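Local coordinates for DNA damage response protein Rtt109, putative (Neosartorya fumigata, PDB 5ZB9), which probably acetylates a lysine of histone H3 with acetyl-CoA as donor, a mark tied to nucleosome assembly during DNA replication and to the response to DNA damage, at residues K167-C170 with R171-D174; E216-G219 with F220-I223; N117-L120 with S121-Q125; V322-P325 with P326-N330; Y239-H242 with Q243-N247. All blocks are in the same frame, centred on the assembly; numbering follows the deposited sequence.

Contact 1 (K167-C170 with R171-D174); sequences KWWC and RVID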
# COMPACT_ATOMS: atom_id res chain seq x y z
N LYS A 167 12.90 -6.39 1.02
CA LYS A 167 12.93 -7.15 2.27
C LYS A 167 12.26 -6.37 3.39
O LYS A 167 11.56 -6.95 4.23
CB LYS A 167 14.35 -7.52 2.68
CG LYS A 167 14.99 -8.53 1.76
CD LYS A 167 16.43 -8.82 2.16
CE LYS A 167 17.15 -9.56 1.04
NZ LYS A 167 18.54 -9.97 1.39
N TRP A 168 12.46 -5.05 3.40
CA TRP A 168 11.91 -4.19 4.44
C TRP A 168 10.38 -4.23 4.42
O TRP A 168 9.73 -4.45 5.44
CB TRP A 168 12.42 -2.76 4.27
CG TRP A 168 12.07 -1.82 5.40
CD1 TRP A 168 12.75 -1.66 6.58
CD2 TRP A 168 10.97 -0.90 5.45
NE1 TRP A 168 12.14 -0.70 7.35
CE2 TRP A 168 11.05 -0.22 6.68
CE3 TRP A 168 9.93 -0.58 4.57
CZ2 TRP A 168 10.13 0.76 7.06
CZ3 TRP A 168 9.01 0.39 4.95
CH2 TRP A 168 9.12 1.05 6.18
N TRP A 169 9.81 -4.04 3.24
CA TRP A 169 8.36 -4.02 3.09
C TRP A 169 7.73 -5.36 3.42
O TRP A 169 6.63 -5.42 3.95
CB TRP A 169 7.97 -3.58 1.68
CG TRP A 169 7.92 -2.08 1.53
CD1 TRP A 169 8.72 -1.31 0.74
CD2 TRP A 169 7.05 -1.19 2.23
NE1 TRP A 169 8.37 0.01 0.88
CE2 TRP A 169 7.35 0.11 1.79
CE3 TRP A 169 6.03 -1.36 3.17
CZ2 TRP A 169 6.67 1.23 2.25
CZ3 TRP A 169 5.35 -0.26 3.63
CH2 TRP A 169 5.68 1.03 3.18
N CYS A 170 8.42 -6.45 3.10
CA CYS A 170 7.92 -7.76 3.51
C CYS A 170 7.88 -7.89 5.03
O CYS A 170 6.95 -8.48 5.58
CB CYS A 170 8.75 -8.88 2.89
SG CYS A 170 8.57 -8.98 1.09
N ARG A 171 8.87 -7.31 5.73
CA ARG A 171 8.91 -7.36 7.18
C ARG A 171 7.81 -6.49 7.79
O ARG A 171 7.33 -6.74 8.88
CB ARG A 171 10.28 -6.93 7.71
CG ARG A 171 11.39 -7.97 7.49
CD ARG A 171 12.68 -7.55 8.19
NE ARG A 171 13.22 -6.32 7.64
CZ ARG A 171 14.23 -6.26 6.77
NH1 ARG A 171 14.64 -5.09 6.32
NH2 ARG A 171 14.83 -7.38 6.38
N VAL A 172 7.39 -5.46 7.06
CA VAL A 172 6.27 -4.62 7.48
C VAL A 172 4.97 -5.42 7.41
O VAL A 172 4.13 -5.39 8.31
CB VAL A 172 6.14 -3.36 6.61
CG1 VAL A 172 4.80 -2.68 6.85
CG2 VAL A 172 7.30 -2.40 6.85
N ILE A 173 4.83 -6.14 6.30
CA ILE A 173 3.63 -6.92 6.00
C ILE A 173 3.52 -8.20 6.85
O ILE A 173 2.41 -8.58 7.25
CB ILE A 173 3.62 -7.26 4.48
CG1 ILE A 173 3.28 -5.99 3.69
CG2 ILE A 173 2.66 -8.39 4.14
CD1 ILE A 173 2.03 -5.31 4.17
N ASP A 174 4.65 -8.83 7.15
CA ASP A 174 4.65 -10.15 7.81
C ASP A 174 3.77 -10.23 9.08
O ASP A 174 2.97 -11.16 9.20
CB ASP A 174 6.08 -10.58 8.13
CG ASP A 174 6.21 -12.08 8.36
OD1 ASP A 174 5.61 -12.86 7.60
OD2 ASP A 174 6.92 -12.49 9.30

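Contact 2 (E216-G219 with F220-I223); sequences ETRG and FFPI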
# COMPACT_ATOMS: atom_id res chain seq x y z
N GLU A 216 15.67 -17.30 -5.96
CA GLU A 216 16.19 -16.01 -5.50
C GLU A 216 15.08 -15.16 -4.84
O GLU A 216 15.33 -14.47 -3.86
CB GLU A 216 16.83 -15.25 -6.67
CG GLU A 216 17.35 -13.87 -6.29
CD GLU A 216 18.19 -13.22 -7.38
OE1 GLU A 216 17.88 -13.39 -8.58
OE2 GLU A 216 19.15 -12.51 -7.02
N THR A 217 13.86 -15.24 -5.36
CA THR A 217 12.74 -14.49 -4.80
C THR A 217 12.44 -14.86 -3.35
O THR A 217 12.03 -14.02 -2.57
CB THR A 217 11.46 -14.69 -5.65
OG1 THR A 217 11.70 -14.27 -6.99
CG2 THR A 217 10.31 -13.90 -5.09
N ARG A 218 12.66 -16.13 -2.99
CA ARG A 218 12.45 -16.55 -1.60
C ARG A 218 13.46 -15.86 -0.67
O ARG A 218 13.24 -15.77 0.54
CB ARG A 218 12.55 -18.07 -1.46
CG ARG A 218 11.42 -18.83 -2.15
CD ARG A 218 11.59 -20.34 -2.02
NE ARG A 218 11.39 -20.81 -0.65
CZ ARG A 218 12.37 -21.16 0.18
NH1 ARG A 218 13.63 -21.10 -0.22
NH2 ARG A 218 12.08 -21.57 1.41
N GLY A 219 14.55 -15.36 -1.24
CA GLY A 219 15.51 -14.60 -0.47
C GLY A 219 14.91 -13.34 0.11
O GLY A 219 15.43 -12.78 1.07
N PHE A 220 13.80 -12.87 -0.46
CA PHE A 220 13.18 -11.65 0.02
C PHE A 220 12.19 -11.92 1.15
O PHE A 220 11.84 -11.01 1.90
CB PHE A 220 12.47 -10.92 -1.13
CG PHE A 220 13.39 -10.46 -2.22
CD1 PHE A 220 14.31 -9.45 -1.98
CD2 PHE A 220 13.33 -11.02 -3.48
CE1 PHE A 220 15.17 -9.02 -2.99
CE2 PHE A 220 14.18 -10.60 -4.49
CZ PHE A 220 15.11 -9.59 -4.24
N PHE A 221 11.75 -13.17 1.28
CA PHE A 221 10.78 -13.54 2.30
C PHE A 221 11.36 -13.37 3.71
O PHE A 221 12.55 -13.58 3.91
CB PHE A 221 10.31 -15.00 2.12
CG PHE A 221 9.55 -15.26 0.84
CD1 PHE A 221 9.16 -14.23 0.00
CD2 PHE A 221 9.22 -16.57 0.48
CE1 PHE A 221 8.47 -14.49 -1.17
CE2 PHE A 221 8.53 -16.83 -0.70
CZ PHE A 221 8.15 -15.80 -1.51
N PRO A 222 10.52 -13.01 4.69
CA PRO A 222 10.98 -12.97 6.09
C PRO A 222 11.39 -14.36 6.59
O PRO A 222 10.85 -15.36 6.11
CB PRO A 222 9.76 -12.45 6.85
CG PRO A 222 8.82 -11.92 5.81
CD PRO A 222 9.10 -12.65 4.56
N ILE A 223 12.30 -14.43 7.56
CA ILE A 223 12.81 -15.72 8.05
C ILE A 223 11.70 -16.57 8.69
O ILE A 223 11.81 -17.80 8.75
CB ILE A 223 13.99 -15.52 9.05
CG1 ILE A 223 14.59 -16.87 9.47
CG2 ILE A 223 13.56 -14.70 10.26
CD1 ILE A 223 15.02 -17.76 8.30

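Contact 3 (N117-L120 with S121-Q125); sequences NAFL and SFLVQ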
# COMPACT_ATOMS: atom_id res chain seq x y z
N ASN A 117 3.71 -0.58 9.85
CA ASN A 117 2.96 -1.76 10.26
C ASN A 117 1.66 -1.36 10.98
O ASN A 117 0.57 -1.82 10.64
CB ASN A 117 3.86 -2.62 11.16
CG ASN A 117 3.26 -3.97 11.54
OD1 ASN A 117 2.05 -4.15 11.60
ND2 ASN A 117 4.13 -4.92 11.82
N ALA A 118 1.80 -0.48 11.97
CA ALA A 118 0.66 -0.05 12.78
C ALA A 118 -0.36 0.71 11.96
O ALA A 118 -1.56 0.48 12.10
CB ALA A 118 1.15 0.81 13.94
N PHE A 119 0.10 1.61 11.10
CA PHE A 119 -0.79 2.38 10.23
C PHE A 119 -1.58 1.48 9.26
O PHE A 119 -2.79 1.61 9.14
CB PHE A 119 0.01 3.44 9.46
CG PHE A 119 -0.84 4.49 8.79
CD1 PHE A 119 -1.91 5.08 9.45
CD2 PHE A 119 -0.56 4.90 7.49
CE1 PHE A 119 -2.69 6.05 8.83
CE2 PHE A 119 -1.34 5.86 6.86
CZ PHE A 119 -2.40 6.44 7.53
N LEU A 120 -0.88 0.57 8.59
CA LEU A 120 -1.55 -0.39 7.71
C LEU A 120 -2.52 -1.29 8.47
O LEU A 120 -3.66 -1.47 8.05
CB LEU A 120 -0.52 -1.24 6.97
CG LEU A 120 0.32 -0.51 5.92
CD1 LEU A 120 1.37 -1.41 5.30
CD2 LEU A 120 -0.58 0.07 4.84
N SER A 121 -2.07 -1.83 9.60
CA SER A 121 -2.94 -2.61 10.49
C SER A 121 -4.21 -1.85 10.82
O SER A 121 -5.32 -2.39 10.74
CB SER A 121 -2.21 -2.97 11.78
OG SER A 121 -1.97 -4.36 11.87
N PHE A 122 -4.03 -0.59 11.20
CA PHE A 122 -5.14 0.28 11.54
C PHE A 122 -6.13 0.41 10.39
O PHE A 122 -7.34 0.28 10.60
CB PHE A 122 -4.61 1.66 11.94
CG PHE A 122 -5.67 2.69 12.13
CD1 PHE A 122 -6.46 2.68 13.27
CD2 PHE A 122 -5.88 3.67 11.19
CE1 PHE A 122 -7.44 3.63 13.46
CE2 PHE A 122 -6.86 4.63 11.38
CZ PHE A 122 -7.64 4.60 12.51
N LEU A 123 -5.63 0.66 9.19
CA LEU A 123 -6.50 0.87 8.04
C LEU A 123 -7.21 -0.42 7.64
O LEU A 123 -8.34 -0.39 7.15
CB LEU A 123 -5.71 1.44 6.85
CG LEU A 123 -5.06 2.81 7.09
CD1 LEU A 123 -4.12 3.19 5.95
CD2 LEU A 123 -6.10 3.90 7.33
N VAL A 124 -6.56 -1.57 7.86
CA VAL A 124 -7.19 -2.85 7.57
C VAL A 124 -8.35 -3.12 8.53
O VAL A 124 -9.44 -3.51 8.09
CB VAL A 124 -6.19 -4.01 7.66
CG1 VAL A 124 -6.92 -5.34 7.66
CG2 VAL A 124 -5.19 -3.94 6.51
N GLN A 125 -8.13 -2.91 9.82
CA GLN A 125 -9.17 -3.11 10.83
C GLN A 125 -10.40 -2.26 10.55
O GLN A 125 -11.53 -2.72 10.74
CB GLN A 125 -8.65 -2.78 12.24
CG GLN A 125 -7.48 -3.65 12.69
CD GLN A 125 -6.84 -3.16 13.98
OE1 GLN A 125 -7.49 -2.50 14.80
NE2 GLN A 125 -5.56 -3.47 14.17

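Contact 4 (V322-P325 with P326-N330); sequences VINP and PGLVN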
# COMPACT_ATOMS: atom_id res chain seq x y z
N VAL A 322 -3.31 -10.73 0.52
CA VAL A 322 -4.73 -10.97 0.28
C VAL A 322 -5.40 -11.61 1.50
O VAL A 322 -5.03 -12.72 1.92
CB VAL A 322 -4.96 -11.86 -0.96
CG1 VAL A 322 -6.45 -12.07 -1.19
CG2 VAL A 322 -4.31 -11.24 -2.18
N ILE A 323 -6.37 -10.89 2.06
CA ILE A 323 -7.06 -11.30 3.27
C ILE A 323 -8.49 -11.77 2.97
O ILE A 323 -9.30 -11.03 2.42
CB ILE A 323 -7.12 -10.14 4.29
CG1 ILE A 323 -5.70 -9.78 4.75
CG2 ILE A 323 -8.01 -10.50 5.48
CD1 ILE A 323 -5.61 -8.49 5.54
N ASN A 324 -8.78 -13.01 3.33
CA ASN A 324 -10.13 -13.55 3.13
C ASN A 324 -10.86 -13.63 4.45
O ASN A 324 -10.51 -14.44 5.31
CB ASN A 324 -10.07 -14.91 2.44
CG ASN A 324 -9.49 -14.83 1.05
OD1 ASN A 324 -10.11 -14.28 0.14
ND2 ASN A 324 -8.28 -15.37 0.86
N PRO A 325 -11.88 -12.78 4.62
CA PRO A 325 -12.65 -12.66 5.86
C PRO A 325 -13.51 -13.91 6.10
O PRO A 325 -13.67 -14.71 5.18
CB PRO A 325 -13.50 -11.42 5.61
CG PRO A 325 -13.77 -11.48 4.16
CD PRO A 325 -12.47 -11.96 3.55
N PRO A 326 -14.05 -14.07 7.33
CA PRO A 326 -14.87 -15.26 7.60
C PRO A 326 -16.04 -15.39 6.62
O PRO A 326 -16.75 -14.41 6.37
CB PRO A 326 -15.36 -15.02 9.03
CG PRO A 326 -14.33 -14.13 9.64
CD PRO A 326 -13.89 -13.22 8.52
N GLY A 327 -16.22 -16.58 6.07
CA GLY A 327 -17.25 -16.81 5.09
C GLY A 327 -16.66 -16.75 3.69
O GLY A 327 -17.38 -16.65 2.70
N LEU A 328 -15.34 -16.79 3.64
CA LEU A 328 -14.61 -16.68 2.38
C LEU A 328 -13.28 -17.42 2.51
O LEU A 328 -12.54 -17.20 3.47
CB LEU A 328 -14.39 -15.21 2.02
CG LEU A 328 -14.45 -14.78 0.55
CD1 LEU A 328 -15.81 -15.08 -0.06
CD2 LEU A 328 -14.12 -13.29 0.41
N VAL A 329 -13.01 -18.31 1.56
CA VAL A 329 -11.72 -19.00 1.50
C VAL A 329 -11.01 -18.55 0.23
O VAL A 329 -11.62 -17.92 -0.64
CB VAL A 329 -11.88 -20.53 1.50
CG1 VAL A 329 -12.45 -21.00 2.83
CG2 VAL A 329 -12.76 -20.98 0.35
N ASN A 330 -9.72 -18.88 0.11
CA ASN A 330 -8.94 -18.44 -1.04
C ASN A 330 -9.25 -19.21 -2.33
O ASN A 330 -8.68 -18.92 -3.38
CB ASN A 330 -7.44 -18.52 -0.73
CG ASN A 330 -6.94 -19.94 -0.61
OD1 ASN A 330 -7.68 -20.85 -0.23
ND2 ASN A 330 -5.67 -20.14 -0.92

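Contact 5 (Y239-H242 with Q243-N247); sequences YPLH and QLCDN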
# COMPACT_ATOMS: atom_id res chain seq x y z
N TYR A 239 1.38 -14.22 -8.58
CA TYR A 239 0.35 -13.20 -8.61
C TYR A 239 -1.02 -13.85 -8.38
O TYR A 239 -1.41 -14.76 -9.11
CB TYR A 239 0.38 -12.46 -9.94
CG TYR A 239 -0.73 -11.46 -10.14
CD1 TYR A 239 -0.82 -10.32 -9.34
CD2 TYR A 239 -1.67 -11.62 -11.15
CE1 TYR A 239 -1.82 -9.40 -9.53
CE2 TYR A 239 -2.67 -10.70 -11.34
CZ TYR A 239 -2.75 -9.59 -10.54
OH TYR A 239 -3.75 -8.67 -10.72
N PRO A 240 -1.75 -13.39 -7.35
CA PRO A 240 -3.00 -14.02 -6.92
C PRO A 240 -4.16 -13.72 -7.87
O PRO A 240 -5.17 -13.17 -7.43
CB PRO A 240 -3.25 -13.40 -5.55
CG PRO A 240 -2.68 -12.01 -5.70
CD PRO A 240 -1.45 -12.18 -6.56
N LEU A 241 -3.99 -14.09 -9.13
CA LEU A 241 -4.94 -13.77 -10.21
C LEU A 241 -6.40 -14.12 -9.92
O LEU A 241 -7.29 -13.30 -10.11
CB LEU A 241 -4.50 -14.46 -11.49
CG LEU A 241 -5.48 -14.39 -12.66
CD1 LEU A 241 -5.68 -12.95 -13.13
CD2 LEU A 241 -4.98 -15.27 -13.78
N HIS A 242 -6.64 -15.35 -9.47
CA HIS A 242 -8.01 -15.82 -9.29
C HIS A 242 -8.73 -15.19 -8.11
O HIS A 242 -9.95 -15.23 -8.05
CB HIS A 242 -8.01 -17.35 -9.18
CG HIS A 242 -7.59 -18.02 -10.44
ND1 HIS A 242 -6.28 -18.39 -10.69
CD2 HIS A 242 -8.28 -18.33 -11.56
CE1 HIS A 242 -6.20 -18.92 -11.90
NE2 HIS A 242 -7.40 -18.89 -12.45
N GLN A 243 -7.98 -14.59 -7.19
CA GLN A 243 -8.61 -13.90 -6.07
C GLN A 243 -8.94 -12.44 -6.40
O GLN A 243 -9.82 -11.84 -5.80
CB GLN A 243 -7.73 -13.95 -4.83
CG GLN A 243 -7.44 -15.36 -4.33
CD GLN A 243 -6.86 -15.36 -2.93
OE1 GLN A 243 -7.57 -15.09 -1.96
NE2 GLN A 243 -5.57 -15.66 -2.82
N LEU A 244 -8.23 -11.90 -7.38
CA LEU A 244 -8.38 -10.50 -7.77
C LEU A 244 -9.27 -10.31 -8.99
O LEU A 244 -9.91 -9.27 -9.14
CB LEU A 244 -7.01 -9.89 -8.05
CG LEU A 244 -6.32 -9.12 -6.93
CD1 LEU A 244 -6.47 -9.82 -5.59
CD2 LEU A 244 -4.85 -8.93 -7.30
N CYS A 245 -9.31 -11.31 -9.87
CA CYS A 245 -10.04 -11.20 -11.13
C CYS A 245 -11.10 -12.27 -11.31
O CYS A 245 -10.84 -13.46 -11.13
CB CYS A 245 -9.06 -11.27 -12.30
SG CYS A 245 -7.81 -9.98 -12.22
N ASP A 246 -12.30 -11.84 -11.70
CA ASP A 246 -13.42 -12.75 -11.89
C ASP A 246 -13.28 -13.57 -13.17
O ASP A 246 -13.75 -14.71 -13.24
CB ASP A 246 -14.73 -11.96 -11.93
CG ASP A 246 -14.75 -10.91 -13.02
OD1 ASP A 246 -14.19 -9.81 -12.80
OD2 ASP A 246 -15.31 -11.19 -14.11
N ASN A 247 -12.64 -12.99 -14.17
CA ASN A 247 -12.44 -13.66 -15.44
C ASN A 247 -10.96 -13.73 -15.81
O ASN A 247 -10.43 -12.83 -16.46
CB ASN A 247 -13.22 -12.95 -16.55
CG ASN A 247 -13.06 -13.62 -17.91
OD1 ASN A 247 -12.54 -14.73 -18.02
ND2 ASN A 247 -13.52 -12.93 -18.95

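Contact 1 (K167-C170 with R171-D174)
One face of the Trp-168 indole carries a methyl of Val-172, one helical turn on: CG2 sits 3.8 Å from the centroid of the six-membered ring and 12° off its normal, a CH-pi contact. At the edge of the same indole, Trp-169 CE2 lies in its plane. Arg-171 NH1 lies near that plane too, at the pyrrole edge, 3.9 Å from Trp-168 CD1, in the conformer described; a second is modelled. In this conformer the guanidinium stands almost upright to the indole, the planes 84° apart, and its own face rests on backbone, with Lys-167 O above its centre and Trp-168 N nearer its rim. A second indole, that of Trp-169, has Trp-168 CZ3 over its centre and runs alongside Val-172, whose CB is 4.0 Å from Trp-169 CE3. Val-172 thus touches both tryptophans, from over a face of Trp-168 and alongside Trp-169. Trp-168 can reach over it because its CG is anti to the backbone N (chi1 -172°), while the bend of Arg-171 at chi3 folds its end back over the preceding turn. All this lies on helix 162-177, whose Trp-168 and Arg-171 bind CoA in this protein, although none is bound here; both also pack on Arg-113, another CoA-binding residue. Backbone bonds of the i to i+4 kind set the spacing, among them Val-172 N to Trp-168 O at 3.0 Å and Asp-174 N to Cys-170 O at 2.8 Å. Buried Asp-174 turns its carboxylate to Thr-224, Trp-235 and Arg-178, so the indole and hydroxyl donors, together with the salt bridge, probably favour its charged form.

Contact 2 (E216-G219 with F220-I223)
With CG anti to its carbonyl carbon (chi1 -64°), Phe-221 lays one face of its ring back over the backbone of Arg-218; Phe-220 has nearly the same chi1, which likewise folds that ring toward the carbonyl of Thr-217. Arg-218 CA stands 4.0 Å from the centroid of the Phe-221 ring, 15° off the normal, in a CH-pi contact. The aliphatic start of the arginine side chain continues the cover, CG meeting Phe-221 CE2 at 3.8 Å, before the chain bends at chi3; the guanidinium plane is steeply inclined to the ring, 79° away. Phe-220 CD2 approaches Thr-217 O obliquely, at 3.4 Å.

Two successive backbone bonds hold the chain. Phe-220 N gives a fairly straight bond to Thr-217 O (3.0 Å), and the second, Phe-221 N to Arg-218 O at 3.1 Å, closes the turn; each donor lies well above the plane of its carbonyl. The Phe-220 ring is buried against Leu-207 and against Ile-166 and Lys-167 of helix 162-177, whereas Phe-221 meets the ring of Trp-235. Glu-216 pairs with Arg-163 of that helix in a salt bridge, and Thr-217 OG1 bonds to Asp-213 O. The arrangement is a type I beta turn, Arg-218 to Phe-221, which leads the chain on from the short helix 214-218 toward strand 235-236.

Contact 3 (N117-L120 with S121-Q125)
The side-chain contact is led by a CH-pi interaction between Phe-119 and Leu-123, one turn apart on helix 111-127. Leu-123 CD1 lies over one face of the phenylalanine, 4.0 Å from the ring centroid and 14° off the normal, displaced toward the rim where CE2 and CZ are its nearest ring atoms. The ring is brought there by chi1 of -167°, which sets CG of Phe-119 anti to its backbone N. Both residues then pack on strands 50-61 and 71-82, and His-27 meets the Phe-119 ring edge-to-face. Leu-120 packs on Val-172 and Ile-176 of helix 162-177.

Backbone hydrogen bonds follow the regular i to i+4 pattern. Ser-121 N to Asn-117 O is short and nearly straight (2.8 Å, 165°), and Phe-122 N to Ala-118 O is equally short. Leu-123 N to Phe-119 O, 3.0 Å, spans the same two residues as the CH-pi contact, and Val-124 N binds Leu-120 O at 2.9 Å.

The helix connects strands 86-96 and 133-140 in a beta-alpha-beta unit. With its peptide groups paired along the helix, the buried side meets its neighbours through Phe-119, Leu-120 and Leu-123, and the packing there is largely apolar.

Contact 4 (V322-P325 with P326-N330)
A type II beta turn, Pro-325 to Leu-328, takes the chain off the end of strand 317-324, and its first and last residues meet side by side. Pro-325 CD touches Leu-328 CD2 at 3.8 Å, the proline ring and the leucine pointing the same way. Pro-325 O and Leu-328 N come within 3.1 Å of each other, and Leu-328 CB approaches that same carbonyl oxygen at 3.3 Å. Within the turn, Pro-325 CB abuts Pro-326 CD at 3.4 Å. Gly-327 supplies the positive phi (98°) usual at the third position of this turn, and its backbone bonds to Ser-198, tying the loop to helix 193-198.

The strand belongs to the central mixed sheet, where it runs antiparallel to both 133-140 and 202-208. At its end Asn-324 crosses Leu-328 at about a right angle, its CB 3.5 Å from Leu-328 O. With chi1 at -64°, the amide is directed toward the returning chain at Val-329 and Asn-330, and ND2 comes 3.6 Å from Asn-330 CB. Both ends of this buried amide are satisfied from outside the turn: OD1 accepts from Arg-133 NE, while ND2 bonds to Glu-183 OE2 and Gln-243 OE1, fixing the rotation of the amide.

Contact 5 (Y239-H242 with Q243-N247)
Leu-244 leaves the backbone with CB 3.8 Å from Pro-240 O, one turn back. Beyond CG its branches part: CD1 stays 4.0 Å from that same carbonyl oxygen, whereas CD2 reaches the tyrosine, 3.6 Å from Tyr-239 OH and 3.8 Å from Tyr-239 CE1. The methyl comes obliquely to the phenol ring and also meets Pro-240 CG. Tyr-239 extends to this point because its CG is anti to the backbone N (chi1 175°); its hydroxyl is held by Leu-255 O, and Trp-320 meets its ring edge-to-face.

A second apolar pair, Leu-241 CD1 with Cys-245 SG at 3.8 Å, lies one residue further along. Leu-241 O accepts two backbone N-H groups: Cys-245 N at 2.8 Å, nearly in line with the carbonyl, and Leu-244 N from well above the carbonyl plane. Pro-240 O takes Gln-243 N (3.2 Å) and, weakly, Leu-244 N. The Gln-243 side chain packs against the sheet, on Val-322 and Phe-206. Pro-240, centre of an inverse gamma turn, occupies the N-cap of the single-turn helix 241-244, which packs on the central sheet through strands 133-140, 202-208 and 317-324.

How the contacts relate
The contacts form a chain of neighbours in the order 2, 1, 3, 4, 5. The helix of contact 1 touches contact 2 (centres 10 Å apart) where Lys-167 CG meets Phe-220 CD1 at 3.9 Å, and contact 3, whose Leu-120 CD1 lies 4.0 Å from Val-172 CG1. Contact 3 in turn reaches contact 4 through Val-124 and Ile-323. Contacts 4 and 5, centres 13 Å apart, also pack through Val-322 CG2 and Pro-240 CG, 3.9 Å apart. Contact 1 holds two CoA-binding residues; side chain to side chain, Asn-117 of contact 3 comes within about 5 Å of Arg-113, and Phe-220 of contact 2 within about 9 Å of Trp-168. Contacts 4 and 5 are remote from the CoA-binding residues.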